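Local coordinates for protein protease VP4 (Blotched snakehead virus, PDB 2GEF) that probably cleaves the birnavirus structural polyprotein of which it is itself a part, as a serine protease with a serine/lysine catalytic dyad, at residues V25-V35 with L47-L58; V150-C158 with A177-T188. One frame throughout, in Å; residues are numbered along the deposited sequence.

How the contacts relate
Both contacts are buried, and each has four main-chain hydrogen bonds, but in different sheets. Contact 1 pairs 31-35 with 47-52 in an antiparallel hairpin and adds Val25 and Phe27 from strand 22-27 of another sheet. Its chemistry is largely aromatic and aliphatic, turning polar at the partly exposed Asp29 and Arg52. Contact 2 joins 150-158 to 177-188, whose strands 154-156 and 184-186 run parallel. Around its bonds stand mainly alanines, threonines, leucines and Val185, with Tyr155 its one aromatic ring across the contact. The two contacts touch: Leu32 O lies 2.7 Å from Tyr155 N, a probable hydrogen bond. Both approach the catalytic Ser136 and Lys173, through Phe33 and Pro34 and through Thr156 respectively.

Contact 1. Residues V25-V35 with L47-L58; sequences VHFTDGALFPV and LYIAVRGDHRDL
Val35 CG2 lies over one face of the Tyr48 ring, 3.4 Å from Tyr48 CD1. Tyr48 CB sits over a face of the Phe33 ring, 3.9 Å from its centroid, a CH-pi contact. Phe33 CG lies between its backbone N and carbonyl carbon (chi1 61°), which swings the ring across the neighbouring strand, its edge facing Ala50 N. On the other side of the sheet, Leu32 CD2 packs on Ile49 CB at 3.9 Å. Strands 31-38 and 43-52 form an antiparallel beta hairpin, with Ala31-Ala50 and Phe33-Tyr48 as hydrogen-bonded pairs. Its Pro34 side chain is about 3 Å from that of the catalytic Lys173, and its Phe33 side chain about 6 Å from that of the nucleophile Ser136. Phe27 belongs to strand 22-27, paired with 120-126, and has Val51 CG2 and Val25 CG2 over opposite faces. Its edge points at the face of His55, with the planes at 81°. Leu58 CD1 approaches Phe27 CZ obliquely at 3.8 Å, and Leu58 meets Val25 tip to tip. His55 NE2 donates to Arg52 O at 2.8 Å. Asp29 stacks over the Arg52 guanidinium, with Asp29 OD2 well out of its plane and 4.2 Å from Arg52 NE, too long for a salt bridge. A water donates to Asp29 OD2 and Arg52 O. Tyr48 OH pairs with Asn127, and Arg52 NH2 with Ala144 O of helix 138-146.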
loop_
_atom_site.group_PDB
_atom_site.type_symbol
_atom_site.label_atom_id
_atom_site.label_comp_id
_atom_site.label_asym_id
_atom_site.label_seq_id
_atom_site.Cartn_x
_atom_site.Cartn_y
_atom_site.Cartn_z
ATOM N N VAL A 25 -1.760 10.853 13.096
ATOM C CA VAL A 25 -0.337 11.110 13.208
ATOM C C VAL A 25 0.124 11.822 11.961
ATOM O O VAL A 25 -0.414 11.666 10.818
ATOM C CB VAL A 25 0.602 9.864 13.634
ATOM C CG1 VAL A 25 -0.039 8.529 13.542
ATOM C CG2 VAL A 25 2.130 9.933 13.051
ATOM N N HIS A 26 1.148 12.613 12.220
ATOM C CA HIS A 26 1.655 13.493 11.222
ATOM C C HIS A 26 2.886 12.775 10.668
ATOM O O HIS A 26 3.821 12.406 11.425
ATOM C CB HIS A 26 2.009 14.847 11.800
ATOM C CG HIS A 26 2.669 15.697 10.803
ATOM N ND1 HIS A 26 2.056 16.031 9.611
ATOM C CD2 HIS A 26 3.926 16.202 10.748
ATOM C CE1 HIS A 26 2.898 16.745 8.883
ATOM N NE2 HIS A 26 4.040 16.864 9.549
ATOM N N PHE A 27 2.852 12.550 9.345
ATOM C CA PHE A 27 3.918 11.921 8.612
ATOM C C PHE A 27 4.385 12.944 7.581
ATOM O O PHE A 27 3.597 13.533 6.783
ATOM C CB PHE A 27 3.381 10.678 7.852
ATOM C CG PHE A 27 3.186 9.490 8.736
ATOM C CD1 PHE A 27 1.910 8.977 8.965
ATOM C CD2 PHE A 27 4.254 8.874 9.383
ATOM C CE1 PHE A 27 1.723 7.861 9.834
ATOM C CE2 PHE A 27 4.030 7.776 10.249
ATOM C CZ PHE A 27 2.778 7.275 10.412
ATOM N N THR A 28 5.688 13.101 7.561
ATOM C CA THR A 28 6.325 13.890 6.565
ATOM C C THR A 28 6.672 13.050 5.312
ATOM O O THR A 28 7.114 13.583 4.293
ATOM C CB THR A 28 7.618 14.507 7.145
ATOM O OG1 THR A 28 8.442 13.464 7.662
ATOM C CG2 THR A 28 7.295 15.532 8.209
ATOM N N ASP A 29 6.428 11.748 5.358
ATOM C CA ASP A 29 6.773 10.805 4.295
ATOM C C ASP A 29 6.104 9.456 4.479
ATOM O O ASP A 29 5.816 9.122 5.565
ATOM C CB ASP A 29 8.364 10.629 4.153
ATOM C CG ASP A 29 9.113 10.469 5.507
ATOM O OD1 ASP A 29 9.560 11.475 6.052
ATOM O OD2 ASP A 29 9.320 9.378 6.076
ATOM N N GLY A 30 5.998 8.606 3.433
ATOM C CA GLY A 30 5.234 7.376 3.469
ATOM C C GLY A 30 4.564 7.193 2.116
ATOM O O GLY A 30 4.501 8.107 1.367
ATOM N N ALA A 31 4.125 5.981 1.749
ATOM C CA ALA A 31 3.402 5.800 0.503
ATOM C C ALA A 31 2.240 4.851 0.785
ATOM O O ALA A 31 2.382 3.891 1.597
ATOM C CB ALA A 31 4.280 5.283 -0.593
ATOM N N LEU A 32 1.107 5.149 0.165
ATOM C CA LEU A 32 -0.122 4.342 0.249
ATOM C C LEU A 32 -0.167 3.288 -0.775
ATOM O O LEU A 32 0.240 3.484 -1.944
ATOM C CB LEU A 32 -1.410 5.231 0.094
ATOM C CG LEU A 32 -1.479 6.269 1.229
ATOM C CD1 LEU A 32 -2.325 7.509 0.721
ATOM C CD2 LEU A 32 -2.078 5.751 2.698
ATOM N N PHE A 33 -0.749 2.165 -0.334
ATOM C CA PHE A 33 -0.992 1.057 -1.181
ATOM C C PHE A 33 -2.309 0.301 -0.683
ATOM O O PHE A 33 -2.684 0.498 0.426
ATOM C CB PHE A 33 0.163 0.100 -1.157
ATOM C CG PHE A 33 0.478 -0.512 0.234
ATOM C CD1 PHE A 33 0.137 -1.854 0.520
ATOM C CD2 PHE A 33 1.310 0.203 1.176
ATOM C CE1 PHE A 33 0.475 -2.438 1.789
ATOM C CE2 PHE A 33 1.681 -0.396 2.408
ATOM C CZ PHE A 33 1.324 -1.707 2.703
ATOM N N PRO A 34 -3.009 -0.456 -1.578
ATOM C CA PRO A 34 -4.177 -1.242 -1.218
ATOM C C PRO A 34 -3.929 -2.594 -0.771
ATOM O O PRO A 34 -2.915 -3.189 -1.149
ATOM C CB PRO A 34 -5.044 -1.147 -2.453
ATOM C CG PRO A 34 -4.018 -1.232 -3.496
ATOM C CD PRO A 34 -2.904 -0.321 -3.036
ATOM N N VAL A 35 -4.763 -2.987 0.234
ATOM C CA VAL A 35 -4.658 -4.277 0.877
ATOM C C VAL A 35 -6.007 -5.013 0.837
ATOM O O VAL A 35 -7.020 -4.518 1.390
ATOM C CB VAL A 35 -4.196 -4.217 2.293
ATOM C CG1 VAL A 35 -4.219 -5.753 2.945
ATOM C CG2 VAL A 35 -2.776 -3.688 2.350
ATOM N N LEU A 47 -6.721 0.912 2.554
ATOM C CA LEU A 47 -5.300 1.411 2.464
ATOM C C LEU A 47 -4.495 1.183 3.655
ATOM O O LEU A 47 -4.991 1.117 4.741
ATOM C CB LEU A 47 -5.329 2.882 2.182
ATOM C CG LEU A 47 -6.003 3.109 0.815
ATOM C CD1 LEU A 47 -5.970 4.614 0.661
ATOM C CD2 LEU A 47 -5.420 2.446 -0.401
ATOM N N TYR A 48 -3.222 0.997 3.424
ATOM C CA TYR A 48 -2.145 0.981 4.413
ATOM C C TYR A 48 -1.118 1.962 3.900
ATOM O O TYR A 48 -1.067 2.238 2.692
ATOM C CB TYR A 48 -1.462 -0.404 4.526
ATOM C CG TYR A 48 -2.174 -1.506 5.326
ATOM C CD1 TYR A 48 -3.526 -1.812 5.145
ATOM C CD2 TYR A 48 -1.479 -2.246 6.217
ATOM C CE1 TYR A 48 -4.154 -2.833 5.879
ATOM C CE2 TYR A 48 -2.096 -3.235 6.962
ATOM C CZ TYR A 48 -3.405 -3.534 6.817
ATOM O OH TYR A 48 -3.903 -4.626 7.654
ATOM N N ILE A 49 -0.300 2.427 4.796
ATOM C CA ILE A 49 0.747 3.382 4.488
ATOM C C ILE A 49 2.002 2.716 4.840
ATOM O O ILE A 49 1.995 2.133 5.864
ATOM C CB ILE A 49 0.680 4.731 5.209
ATOM C CG1 ILE A 49 1.608 5.691 4.427
ATOM C CG2 ILE A 49 0.951 4.643 6.795
ATOM C CD1 ILE A 49 1.576 7.038 4.868
ATOM N N ALA A 50 2.948 2.617 3.898
ATOM C CA ALA A 50 4.309 2.148 4.227
ATOM C C ALA A 50 5.115 3.418 4.615
ATOM O O ALA A 50 5.108 4.451 3.829
ATOM C CB ALA A 50 4.942 1.602 3.039
ATOM N N VAL A 51 5.802 3.339 5.758
ATOM C CA VAL A 51 6.731 4.501 6.217
ATOM C C VAL A 51 8.051 3.913 6.514
ATOM O O VAL A 51 8.154 2.832 7.104
ATOM C CB VAL A 51 6.129 5.286 7.450
ATOM C CG1 VAL A 51 6.876 6.733 7.613
ATOM C CG2 VAL A 51 4.708 5.609 7.101
ATOM N N ARG A 52 9.087 4.576 6.067
ATOM C CA ARG A 52 10.471 4.162 6.499
ATOM C C ARG A 52 10.797 4.368 7.989
ATOM O O ARG A 52 10.388 5.323 8.634
ATOM C CB ARG A 52 11.555 4.666 5.521
ATOM C CG ARG A 52 11.602 6.238 5.264
ATOM C CD ARG A 52 12.946 6.724 4.679
ATOM N NE ARG A 52 13.015 8.207 4.561
ATOM C CZ ARG A 52 12.492 8.907 3.567
ATOM N NH1 ARG A 52 12.694 10.189 3.590
ATOM N NH2 ARG A 52 11.694 8.372 2.605
ATOM N N GLY A 53 11.511 3.386 8.505
ATOM C CA GLY A 53 12.045 3.294 9.912
ATOM C C GLY A 53 11.050 2.382 10.631
ATOM O O GLY A 53 10.131 1.834 10.027
ATOM N N ASP A 54 11.224 2.257 11.935
ATOM C CA ASP A 54 10.355 1.427 12.702
ATOM C C ASP A 54 9.334 2.192 13.550
ATOM O O ASP A 54 9.656 2.978 14.397
ATOM C CB ASP A 54 11.138 0.234 13.355
ATOM C CG ASP A 54 11.421 0.406 14.822
ATOM O OD1 ASP A 54 11.332 1.558 15.251
ATOM O OD2 ASP A 54 11.859 -0.539 15.510
ATOM N N HIS A 55 8.069 1.991 13.196
ATOM C CA HIS A 55 6.898 2.672 13.789
ATOM C C HIS A 55 6.025 1.642 14.324
ATOM O O HIS A 55 4.795 1.779 14.309
ATOM C CB HIS A 55 6.140 3.535 12.767
ATOM C CG HIS A 55 7.031 4.492 12.002
ATOM N ND1 HIS A 55 7.281 5.786 12.426
ATOM C CD2 HIS A 55 7.771 4.318 10.888
ATOM C CE1 HIS A 55 8.112 6.385 11.577
ATOM N NE2 HIS A 55 8.462 5.500 10.658
ATOM N N ARG A 56 6.692 0.586 14.795
ATOM C CA ARG A 56 6.124 -0.510 15.611
ATOM C C ARG A 56 5.172 0.032 16.719
ATOM O O ARG A 56 4.081 -0.562 17.015
ATOM C CB ARG A 56 7.251 -1.356 16.172
ATOM C CG ARG A 56 7.829 -2.138 15.058
ATOM C CD ARG A 56 9.185 -2.872 15.340
ATOM N NE ARG A 56 8.828 -4.255 15.619
ATOM C CZ ARG A 56 9.641 -5.082 16.309
ATOM N NH1 ARG A 56 10.870 -4.619 16.651
ATOM N NH2 ARG A 56 9.212 -6.329 16.653
ATOM N N ASP A 57 5.566 1.164 17.302
ATOM C CA ASP A 57 4.766 1.750 18.399
ATOM C C ASP A 57 3.383 2.122 17.997
ATOM O O ASP A 57 2.612 2.521 18.831
ATOM C CB ASP A 57 5.358 3.042 18.951
ATOM C CG ASP A 57 5.689 4.068 17.884
ATOM O OD1 ASP A 57 6.439 3.722 16.986
ATOM O OD2 ASP A 57 5.217 5.214 17.972
ATOM N N LEU A 58 3.151 2.106 16.693
ATOM C CA LEU A 58 1.922 2.571 16.064
ATOM C C LEU A 58 1.074 1.362 15.570
ATOM O O LEU A 58 -0.139 1.527 15.277
ATOM C CB LEU A 58 2.211 3.489 14.907
ATOM C CG LEU A 58 2.512 4.977 15.151
ATOM C CD1 LEU A 58 2.814 5.602 13.808
ATOM C CD2 LEU A 58 1.514 5.818 15.965
HETATM O O HOH W 1 10.225 8.124 8.273
#

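Contact 2. Residues V150-C158 with A177-T188; sequences VPKAAYTGC and AHKIGLPLVGMT
The Tyr155 ring lies alongside Val185, both side chains pointing the same way, and Tyr155 CE1 comes 3.5 Å from Val185 CG1 at an oblique slant. Pro151 CB meets the edge of the ring in its plane. Tyr155 OH bonds to His206 of helix 200-209. On this side of the sheet Ala153 CB also touches Val185 CG2. On the other side Ala154 CB meets Ala177 CB, at 3.9 Å. With Thr156 OG1 anti to the backbone N (chi1 -154°), CG2 falls between the N and the carbonyl carbon and meets Thr188 CG2, at 3.6 Å, and Leu184 CD1. The OG1 makes a weak hydrogen bond to the catalytic Lys173 NZ. Four main-chain bonds tie the parallel strands, from Ala154 N-Pro183 O to Met187 N-Thr156 O. Gly186 CA makes a CA-H...O contact to Thr156 O; its backbone angles and this oxygen leave no place for a CB. Gly181 closes helix 170-178 in a Schellman motif, Leu182 N bonding Ala177 O and Gly181 N bonding His178 O. Leu182 then packs CD1 and CD2 on the main chain of Ala153 and Lys152. Strand 154-160 lies between 163-165 and 184-186, with helix 200-209 against Tyr155 and Val185 and strand 31-38 against Thr156 and Leu184.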
loop_
_atom_site.group_PDB
_atom_site.type_symbol
_atom_site.label_atom_id
_atom_site.label_comp_id
_atom_site.label_asym_id
_atom_site.label_seq_id
_atom_site.Cartn_x
_atom_site.Cartn_y
_atom_site.Cartn_z
ATOM N N VAL A 150 4.392 12.512 1.021
ATOM C CA VAL A 150 3.337 11.508 0.970
ATOM C C VAL A 150 2.600 11.754 -0.391
ATOM O O VAL A 150 1.831 12.743 -0.530
ATOM C CB VAL A 150 2.370 11.558 2.234
ATOM C CG1 VAL A 150 1.308 10.404 2.204
ATOM C CG2 VAL A 150 3.164 11.400 3.592
ATOM N N PRO A 151 2.899 10.907 -1.387
ATOM C CA PRO A 151 2.286 11.091 -2.751
ATOM C C PRO A 151 0.776 11.036 -2.590
ATOM O O PRO A 151 0.298 10.343 -1.696
ATOM C CB PRO A 151 2.866 9.946 -3.571
ATOM C CG PRO A 151 4.091 9.436 -2.816
ATOM C CD PRO A 151 3.777 9.681 -1.338
ATOM N N LYS A 152 0.024 11.896 -3.271
ATOM C CA LYS A 152 -1.461 11.720 -3.208
ATOM C C LYS A 152 -1.982 10.679 -4.173
ATOM O O LYS A 152 -2.488 10.988 -5.202
ATOM C CB LYS A 152 -2.194 13.023 -3.395
ATOM C CG LYS A 152 -1.686 14.150 -2.549
ATOM C CD LYS A 152 -2.363 15.528 -2.916
ATOM C CE LYS A 152 -1.548 16.783 -2.471
ATOM N NZ LYS A 152 -2.494 18.015 -2.455
ATOM N N ALA A 153 -1.842 9.401 -3.872
ATOM C CA ALA A 153 -2.291 8.396 -4.750
ATOM C C ALA A 153 -2.118 7.149 -3.999
ATOM O O ALA A 153 -1.228 7.077 -3.228
ATOM C CB ALA A 153 -1.287 8.373 -6.019
ATOM N N ALA A 154 -2.808 6.068 -4.340
ATOM C CA ALA A 154 -2.373 4.775 -3.746
ATOM C C ALA A 154 -1.658 3.973 -4.799
ATOM O O ALA A 154 -2.036 3.967 -5.967
ATOM C CB ALA A 154 -3.621 4.010 -3.200
ATOM N N TYR A 155 -0.702 3.164 -4.422
ATOM C CA TYR A 155 0.084 2.365 -5.406
ATOM C C TYR A 155 -0.034 0.843 -5.253
ATOM O O TYR A 155 -0.021 0.263 -4.123
ATOM C CB TYR A 155 1.567 2.758 -5.407
ATOM C CG TYR A 155 1.756 4.226 -5.763
ATOM C CD1 TYR A 155 1.885 4.613 -7.086
ATOM C CD2 TYR A 155 1.944 5.234 -4.734
ATOM C CE1 TYR A 155 2.078 6.002 -7.475
ATOM C CE2 TYR A 155 2.058 6.652 -5.117
ATOM C CZ TYR A 155 2.130 6.981 -6.458
ATOM O OH TYR A 155 2.172 8.337 -6.888
ATOM N N THR A 156 -0.039 0.155 -6.410
ATOM C CA THR A 156 -0.078 -1.335 -6.405
ATOM C C THR A 156 0.741 -1.923 -7.540
ATOM O O THR A 156 0.691 -1.464 -8.697
ATOM C CB THR A 156 -1.531 -1.886 -6.300
ATOM O OG1 THR A 156 -1.506 -3.186 -5.713
ATOM C CG2 THR A 156 -2.358 -1.855 -7.667
ATOM N N GLY A 157 1.591 -2.901 -7.204
ATOM C CA GLY A 157 2.371 -3.471 -8.206
ATOM C C GLY A 157 3.517 -4.212 -7.576
ATOM O O GLY A 157 4.124 -3.700 -6.647
ATOM N N CYS A 158 3.713 -5.467 -7.993
ATOM C CA CYS A 158 4.966 -6.154 -7.654
ATOM C C CYS A 158 6.118 -5.589 -8.459
ATOM O O CYS A 158 5.916 -4.881 -9.476
ATOM C CB CYS A 158 4.883 -7.663 -7.828
ATOM S SG CYS A 158 3.577 -8.386 -6.909
ATOM N N ALA A 177 -8.788 3.060 -2.672
ATOM C CA ALA A 177 -8.190 4.324 -2.982
ATOM C C ALA A 177 -9.276 5.382 -3.168
ATOM O O ALA A 177 -9.102 6.470 -2.691
ATOM C CB ALA A 177 -7.359 4.189 -4.294
ATOM N N HIS A 178 -10.352 5.083 -3.916
ATOM C CA HIS A 178 -11.394 6.070 -4.362
ATOM C C HIS A 178 -12.221 6.511 -3.107
ATOM O O HIS A 178 -12.621 7.669 -2.983
ATOM C CB HIS A 178 -12.268 5.422 -5.452
ATOM C CG HIS A 178 -11.524 5.105 -6.714
ATOM N ND1 HIS A 178 -12.179 4.621 -7.845
ATOM C CD2 HIS A 178 -10.188 5.247 -7.062
ATOM C CE1 HIS A 178 -11.287 4.439 -8.826
ATOM N NE2 HIS A 178 -10.072 4.845 -8.394
ATOM N N LYS A 179 -12.329 5.597 -2.130
ATOM C CA LYS A 179 -13.027 5.858 -0.947
ATOM C C LYS A 179 -12.515 7.098 -0.262
ATOM O O LYS A 179 -13.250 7.856 0.417
ATOM C CB LYS A 179 -13.027 4.627 -0.029
ATOM C CG LYS A 179 -13.920 4.890 1.262
ATOM C CD LYS A 179 -13.737 3.761 2.356
ATOM C CE LYS A 179 -14.656 3.931 3.666
ATOM N NZ LYS A 179 -14.545 2.862 4.864
ATOM N N ILE A 180 -11.226 7.328 -0.378
ATOM C CA ILE A 180 -10.808 8.591 0.116
ATOM C C ILE A 180 -10.407 9.593 -0.933
ATOM O O ILE A 180 -9.686 10.435 -0.616
ATOM C CB ILE A 180 -9.783 8.441 1.241
ATOM C CG1 ILE A 180 -8.477 7.802 0.750
ATOM C CG2 ILE A 180 -10.396 7.676 2.446
ATOM C CD1 ILE A 180 -7.426 8.071 1.784
ATOM N N GLY A 181 -10.921 9.497 -2.188
ATOM C CA GLY A 181 -10.576 10.548 -3.237
ATOM C C GLY A 181 -9.194 10.455 -3.952
ATOM O O GLY A 181 -8.820 11.359 -4.629
ATOM N N LEU A 182 -8.559 9.310 -3.896
ATOM C CA LEU A 182 -7.228 9.044 -4.455
ATOM C C LEU A 182 -7.308 8.111 -5.632
ATOM O O LEU A 182 -8.142 7.173 -5.556
ATOM C CB LEU A 182 -6.336 8.339 -3.429
ATOM C CG LEU A 182 -6.035 9.074 -2.147
ATOM C CD1 LEU A 182 -4.868 8.429 -1.286
ATOM C CD2 LEU A 182 -5.626 10.590 -2.459
ATOM N N PRO A 183 -6.469 8.366 -6.695
ATOM C CA PRO A 183 -6.249 7.355 -7.657
ATOM C C PRO A 183 -5.481 6.136 -7.231
ATOM O O PRO A 183 -4.564 6.188 -6.389
ATOM C CB PRO A 183 -5.544 8.119 -8.831
ATOM C CG PRO A 183 -4.703 9.140 -8.079
ATOM C CD PRO A 183 -5.754 9.611 -7.068
ATOM N N LEU A 184 -5.933 5.006 -7.812
ATOM C CA LEU A 184 -5.114 3.791 -7.908
ATOM C C LEU A 184 -4.105 3.861 -9.082
ATOM O O LEU A 184 -4.511 4.099 -10.211
ATOM C CB LEU A 184 -5.936 2.553 -7.941
ATOM C CG LEU A 184 -5.099 1.276 -7.729
ATOM C CD1 LEU A 184 -4.448 1.213 -6.440
ATOM C CD2 LEU A 184 -5.954 -0.046 -7.940
ATOM N N VAL A 185 -2.798 3.766 -8.751
ATOM C CA VAL A 185 -1.768 3.933 -9.697
ATOM C C VAL A 185 -0.905 2.678 -9.689
ATOM O O VAL A 185 -0.559 2.086 -8.627
ATOM C CB VAL A 185 -0.900 5.188 -9.382
ATOM C CG1 VAL A 185 0.204 5.362 -10.416
ATOM C CG2 VAL A 185 -1.766 6.437 -9.380
ATOM N N GLY A 186 -0.603 2.208 -10.857
ATOM C CA GLY A 186 0.269 1.026 -10.915
ATOM C C GLY A 186 -0.108 0.050 -12.012
ATOM O O GLY A 186 -0.242 0.492 -13.156
HETATM N N MSE A 187 -0.129 -1.272 -11.719
HETATM C CA MSE A 187 -0.466 -2.191 -12.797
HETATM C C MSE A 187 -1.251 -3.354 -12.198
HETATM O O MSE A 187 -0.795 -3.962 -11.196
HETATM C CB MSE A 187 0.774 -2.815 -13.490
HETATM C CG MSE A 187 1.623 -2.010 -14.344
HETATM SE SE MSE A 187 2.904 -3.230 -15.175
HETATM C CE MSE A 187 1.729 -3.668 -16.715
ATOM N N THR A 188 -2.427 -3.627 -12.800
ATOM C CA THR A 188 -3.285 -4.711 -12.386
ATOM C C THR A 188 -3.683 -5.586 -13.579
ATOM O O THR A 188 -3.635 -5.089 -14.707
ATOM C CB THR A 188 -4.430 -4.252 -11.662
ATOM O OG1 THR A 188 -5.252 -3.479 -12.532
ATOM C CG2 THR A 188 -4.002 -3.430 -10.513
#